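PDB 3IGH: uncharacterized metal-dependent hydrolase from Pyrococcus horikoshii, which probably hydrolyses carbon-nitrogen bonds other than peptide bonds, as expected for a member of the metal-dependent amidohydrolase family. Local coordinates for residues Y58-F63 against D407-V412; L395-D400 against K437-S442. All coordinates share one frame; numbering follows the deposited sequence.

Interaction 1 of 2, residues Y58-F63 against D407-V412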
loop_
_atom_site.group_PDB
_atom_site.type_symbol
_atom_site.label_atom_id
_atom_site.label_comp_id
_atom_site.label_asym_id
_atom_site.label_seq_id
_atom_site.Cartn_x
_atom_site.Cartn_y
_atom_site.Cartn_z
ATOM N N TYR A 58 -4.396 -2.006 34.944
ATOM C CA TYR A 58 -4.615 -0.716 34.288
ATOM C C TYR A 58 -4.260 -0.799 32.805
ATOM O O TYR A 58 -3.350 -1.534 32.412
ATOM C CB TYR A 58 -3.824 0.399 34.985
ATOM C CG TYR A 58 -4.284 0.668 36.403
ATOM C CD1 TYR A 58 -5.077 1.775 36.699
ATOM C CD2 TYR A 58 -3.937 -0.196 37.450
ATOM C CE1 TYR A 58 -5.513 2.022 38.012
ATOM C CE2 TYR A 58 -4.363 0.040 38.757
ATOM C CZ TYR A 58 -5.151 1.149 39.029
ATOM O OH TYR A 58 -5.575 1.377 40.321
ATOM N N VAL A 59 -5.001 -0.061 31.986
ATOM C CA VAL A 59 -4.811 -0.085 30.530
ATOM C C VAL A 59 -4.686 1.353 30.029
ATOM O O VAL A 59 -5.474 2.215 30.417
ATOM C CB VAL A 59 -5.977 -0.841 29.801
ATOM C CG1 VAL A 59 -5.832 -0.779 28.271
ATOM C CG2 VAL A 59 -6.042 -2.293 30.235
ATOM N N MET A 60 -3.680 1.614 29.193
ATOM C CA MET A 60 -3.524 2.936 28.573
ATOM C C MET A 60 -3.245 2.758 27.073
ATOM O O MET A 60 -2.817 1.673 26.663
ATOM C CB MET A 60 -2.418 3.767 29.271
ATOM C CG MET A 60 -0.988 3.241 29.156
ATOM S SD MET A 60 0.317 4.343 29.812
ATOM C CE MET A 60 0.628 5.393 28.387
ATOM N N PRO A 61 -3.499 3.803 26.251
ATOM C CA PRO A 61 -3.038 3.710 24.867
ATOM C C PRO A 61 -1.535 3.471 24.819
ATOM O O PRO A 61 -0.788 3.976 25.665
ATOM C CB PRO A 61 -3.376 5.083 24.287
ATOM C CG PRO A 61 -4.507 5.577 25.120
ATOM C CD PRO A 61 -4.227 5.066 26.499
ATOM N N ALA A 62 -1.094 2.676 23.856
ATOM C CA ALA A 62 0.326 2.365 23.751
ATOM C C ALA A 62 1.125 3.609 23.351
ATOM O O ALA A 62 0.561 4.582 22.837
ATOM C CB ALA A 62 0.540 1.217 22.766
ATOM N N PHE A 63 2.425 3.605 23.637
ATOM C CA PHE A 63 3.274 4.709 23.240
ATOM C C PHE A 63 3.418 4.755 21.712
ATOM O O PHE A 63 3.364 3.721 21.029
ATOM C CB PHE A 63 4.646 4.632 23.919
ATOM C CG PHE A 63 4.603 4.916 25.408
ATOM C CD1 PHE A 63 4.559 6.229 25.880
ATOM C CD2 PHE A 63 4.595 3.874 26.328
ATOM C CE1 PHE A 63 4.526 6.503 27.252
ATOM C CE2 PHE A 63 4.562 4.132 27.704
ATOM C CZ PHE A 63 4.521 5.445 28.165
ATOM N N ASP A 407 13.463 3.696 25.678
ATOM C CA ASP A 407 12.525 3.499 26.802
ATOM C C ASP A 407 11.660 4.734 27.003
ATOM O O ASP A 407 12.178 5.800 27.343
ATOM C CB ASP A 407 13.304 3.187 28.091
ATOM C CG ASP A 407 12.402 2.864 29.282
ATOM O OD1 ASP A 407 12.973 2.569 30.345
ATOM O OD2 ASP A 407 11.155 2.894 29.183
ATOM N N PRO A 408 10.340 4.604 26.747
ATOM C CA PRO A 408 9.483 5.779 26.774
ATOM C C PRO A 408 9.381 6.427 28.149
ATOM O O PRO A 408 9.198 7.636 28.232
ATOM C CB PRO A 408 8.121 5.247 26.297
ATOM C CG PRO A 408 8.182 3.789 26.476
ATOM C CD PRO A 408 9.604 3.390 26.346
ATOM N N TRP A 409 9.532 5.640 29.212
ATOM C CA TRP A 409 9.433 6.179 30.555
ATOM C C TRP A 409 10.576 7.124 30.898
ATOM O O TRP A 409 10.376 8.084 31.642
ATOM C CB TRP A 409 9.283 5.054 31.591
ATOM C CG TRP A 409 7.961 4.369 31.453
ATOM C CD1 TRP A 409 7.742 3.100 31.016
ATOM C CD2 TRP A 409 6.663 4.939 31.701
ATOM N NE1 TRP A 409 6.396 2.831 31.004
ATOM C CE2 TRP A 409 5.711 3.941 31.412
ATOM C CE3 TRP A 409 6.217 6.194 32.140
ATOM C CZ2 TRP A 409 4.335 4.151 31.552
ATOM C CZ3 TRP A 409 4.853 6.401 32.287
ATOM C CH2 TRP A 409 3.926 5.382 31.990
ATOM N N LEU A 410 11.755 6.873 30.325
ATOM C CA LEU A 410 12.884 7.800 30.451
ATOM C C LEU A 410 12.611 9.145 29.773
ATOM O O LEU A 410 13.059 10.183 30.251
ATOM C CB LEU A 410 14.177 7.181 29.909
ATOM C CG LEU A 410 14.724 5.920 30.584
ATOM C CD1 LEU A 410 16.034 5.500 29.925
ATOM C CD2 LEU A 410 14.915 6.132 32.091
ATOM N N THR A 411 11.854 9.122 28.675
ATOM C CA THR A 411 11.506 10.344 27.957
ATOM C C THR A 411 10.364 11.082 28.647
ATOM O O THR A 411 10.364 12.317 28.698
ATOM C CB THR A 411 11.236 10.046 26.447
ATOM O OG1 THR A 411 12.496 9.861 25.786
ATOM C CG2 THR A 411 10.459 11.168 25.753
ATOM N N VAL A 412 9.409 10.327 29.202
ATOM C CA VAL A 412 8.355 10.907 30.041
ATOM C C VAL A 412 8.989 11.641 31.230
ATOM O O VAL A 412 8.653 12.794 31.509
ATOM C CB VAL A 412 7.345 9.839 30.539
ATOM C CG1 VAL A 412 6.370 10.427 31.588
ATOM C CG2 VAL A 412 6.548 9.267 29.364
#
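F63 and P408 bring the two backbones to their nearest approach, 7.2 Å between their CA atoms, where strand 58-68 passes the first turn of helix 408-417. The setting is the TIM-barrel fold of the amidohydrolases, and the contact illustrates how a helix can be joined to the strand that leads into the barrel through apolar side chains, among them a methionine thioether. The first residues of that strand pair with strands 10-14 and 467-470. At the centre of the contact stands the ring of F63. Its CG lies beside the backbone N (chi1 -70°), which directs the ring toward the helix and lets different neighbours meet its two faces and its rim. Over the middle of one face sits P408, in a CH-pi contact with CB 3.6 Å from the ring centroid and 9° off the normal; CG of the same proline leans over CD2 and CE2. The opposite face receives M60 CE, 3.9 Å above the plane and displaced toward the rim. The far end of the ring drives into W409 in a T-shaped pair: the F63 edge addresses the face of the indole, with the planes at 86° and the centroid of the six-membered ring 5.1 Å from that of F63. Here F63 CZ lies 3.6 Å from W409 CZ2. V412 adds its CG2 near F63 CE1, approaching obliquely. Y443, from helix 436-450, makes a further edge-to-face pair with F63, while H482 of the C-terminal histidine tag stacks on W409. D407 caps the helix: its OD2 accepts from W409 N at 3.2 Å, the N-H arriving from above the carboxylate plane. A Met-aromatic contact completes the arrangement, with M60 SD reaching W409 CH2 obliquely at 4.3 Å.

Interaction 2 of 2, residues L395-D400 against K437-S442; sequences LGFSTD and KDALHS. With SO4 (sulfate ion), chain N.
F397 and S442 meet twice, once through the backbone and once through their side chains, as strand 395-397 passes helix 437-442 at 85° with the axes 7.6 Å apart. S442 is the instructive residue. Its CB rests over the centre of the F397 ring, 3.6 Å from the centroid, a CH-pi contact. One atom farther out, OG is turned beside the backbone N (chi1 -64°) and back along the helix, where it donates to D438 O at 2.9 Å. That carbonyl also accepts from S442 N, the two donors coming from opposite faces of its plane. The buried hydroxyl in turn accepts from a water, 2.6 Å from OG, which also donates to L395 O and so bridges helix and strand. The direct backbone link is F397 N to S442 O, 3.2 Å, approaching from well above the carbonyl plane. A439 CB packs against F397 CE2. Farther off, K437 NZ donates to O2 of a sulfate, probably from the crystallisation liquor, at 2.7 Å. In the barrel, strand 395-397 runs parallel to strand 357-360, and F397 shares a backbone hydrogen bond with S66 of strand 58-68; M390 of helix 386-392 touches S442, while A415 of helix 408-417 touches F397.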
loop_
_atom_site.group_PDB
_atom_site.type_symbol
_atom_site.label_atom_id
_atom_site.label_comp_id
_atom_site.label_asym_id
_atom_site.label_seq_id
_atom_site.Cartn_x
_atom_site.Cartn_y
_atom_site.Cartn_z
ATOM N N LEU A 395 1.763 18.565 19.578
ATOM C CA LEU A 395 3.112 18.203 19.976
ATOM C C LEU A 395 3.184 16.697 20.186
ATOM O O LEU A 395 2.361 16.127 20.898
ATOM C CB LEU A 395 3.463 18.938 21.272
ATOM C CG LEU A 395 4.891 18.977 21.808
ATOM C CD1 LEU A 395 5.757 19.888 20.963
ATOM C CD2 LEU A 395 4.867 19.488 23.239
ATOM N N GLY A 396 4.164 16.056 19.556
ATOM C CA GLY A 396 4.383 14.626 19.737
ATOM C C GLY A 396 5.729 14.386 20.388
ATOM O O GLY A 396 6.653 15.178 20.206
ATOM N N PHE A 397 5.838 13.303 21.155
ATOM C CA PHE A 397 7.110 12.956 21.789
ATOM C C PHE A 397 7.794 11.846 21.006
ATOM O O PHE A 397 7.146 10.976 20.411
ATOM C CB PHE A 397 6.906 12.493 23.240
ATOM C CG PHE A 397 6.710 13.617 24.241
ATOM C CD1 PHE A 397 6.675 14.953 23.845
ATOM C CD2 PHE A 397 6.532 13.317 25.590
ATOM C CE1 PHE A 397 6.486 15.973 24.771
ATOM C CE2 PHE A 397 6.335 14.322 26.522
ATOM C CZ PHE A 397 6.312 15.660 26.108
ATOM N N SER A 398 9.117 11.866 21.050
ATOM C CA SER A 398 9.918 10.889 20.359
ATOM C C SER A 398 11.285 10.787 21.023
ATOM O O SER A 398 11.619 11.588 21.888
ATOM C CB SER A 398 10.084 11.300 18.895
ATOM O OG SER A 398 10.526 12.637 18.765
ATOM N N THR A 399 12.072 9.807 20.593
ATOM C CA THR A 399 13.377 9.566 21.175
ATOM C C THR A 399 14.508 9.820 20.194
ATOM O O THR A 399 15.652 9.964 20.618
ATOM C CB THR A 399 13.517 8.109 21.681
ATOM O OG1 THR A 399 13.197 7.196 20.622
ATOM C CG2 THR A 399 12.596 7.856 22.872
ATOM N N ASP A 400 14.198 9.848 18.891
ATOM C CA ASP A 400 15.213 9.832 17.835
ATOM C C ASP A 400 16.139 8.630 18.022
ATOM O O ASP A 400 17.325 8.689 17.707
ATOM C CB ASP A 400 16.004 11.160 17.783
ATOM C CG ASP A 400 16.772 11.342 16.485
ATOM O OD1 ASP A 400 16.387 10.736 15.458
ATOM O OD2 ASP A 400 17.776 12.085 16.499
ATOM N N LYS A 437 0.184 13.802 32.952
ATOM C CA LYS A 437 -0.949 13.687 32.024
ATOM C C LYS A 437 -0.655 14.260 30.640
ATOM O O LYS A 437 -0.985 13.640 29.630
ATOM C CB LYS A 437 -2.185 14.409 32.563
ATOM C CG LYS A 437 -3.157 13.575 33.368
ATOM C CD LYS A 437 -4.596 13.977 33.030
ATOM C CE LYS A 437 -4.775 15.499 32.925
ATOM N NZ LYS A 437 -5.597 15.896 31.737
ATOM N N ASP A 438 -0.064 15.457 30.604
ATOM C CA ASP A 438 0.306 16.101 29.345
ATOM C C ASP A 438 1.451 15.379 28.638
ATOM O O ASP A 438 1.505 15.368 27.408
ATOM C CB ASP A 438 0.686 17.565 29.562
ATOM C CG ASP A 438 -0.507 18.442 29.907
ATOM O OD1 ASP A 438 -1.661 17.980 29.802
ATOM O OD2 ASP A 438 -0.285 19.609 30.286
ATOM N N ALA A 439 2.368 14.803 29.412
ATOM C CA ALA A 439 3.451 13.999 28.848
ATOM C C ALA A 439 2.927 12.722 28.188
ATOM O O ALA A 439 3.340 12.383 27.068
ATOM C CB ALA A 439 4.513 13.677 29.913
ATOM N N LEU A 440 2.009 12.024 28.868
ATOM C CA LEU A 440 1.417 10.803 28.315
ATOM C C LEU A 440 0.533 11.086 27.107
ATOM O O LEU A 440 0.539 10.321 26.146
ATOM C CB LEU A 440 0.665 9.995 29.390
ATOM C CG LEU A 440 1.564 9.489 30.530
ATOM C CD1 LEU A 440 0.757 8.670 31.536
ATOM C CD2 LEU A 440 2.778 8.683 30.027
ATOM N N HIS A 441 -0.204 12.193 27.152
ATOM C CA HIS A 441 -0.982 12.644 26.001
ATOM C C HIS A 441 -0.090 12.900 24.779
ATOM O O HIS A 441 -0.427 12.483 23.668
ATOM C CB HIS A 441 -1.775 13.909 26.349
ATOM C CG HIS A 441 -2.461 14.538 25.174
ATOM N ND1 HIS A 441 -3.684 14.102 24.704
ATOM C CD2 HIS A 441 -2.101 15.573 24.379
ATOM C CE1 HIS A 441 -4.045 14.841 23.671
ATOM N NE2 HIS A 441 -3.101 15.740 23.452
ATOM N N SER A 442 1.040 13.584 24.992
ATOM C CA SER A 442 1.968 13.915 23.910
ATOM C C SER A 442 2.614 12.675 23.307
ATOM O O SER A 442 2.859 12.621 22.102
ATOM C CB SER A 442 3.044 14.892 24.388
ATOM O OG SER A 442 2.473 16.131 24.772
HETATM S S SO4 N . -9.495 16.980 32.183
HETATM O O1 SO4 N . -9.942 17.558 33.447
HETATM O O2 SO4 N . -8.173 16.394 32.371
HETATM O O3 SO4 N . -10.433 15.941 31.774
HETATM O O4 SO4 N . -9.438 18.019 31.156
HETATM O O HOH W 1 0.762 17.238 23.114
#

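How the interactions relate
The centres of interactions 1 and 2 lie about 9 Å apart, on the same side of the chain's centre. Their segments alternate along the sequence: 58-63, then 395-400, 407-412 and 437-442. Thus 58-63 meets a helix some 344 residues later, while interaction 2 joins two elements only 37 residues apart. L440 joins the two contacts. It points away from 395-400, and its CD2 packs against F63 CE1, W409 CZ3 and V412 CG2 of interaction 1. A second junction is T411 OG1 against T399 CG2, 3.5 Å apart. Helices 408-417 and 436-450 pack against each other and against strands 58-68 and 395-397, consistent with the first and last barrel strands meeting here, where F397 pairs with S66.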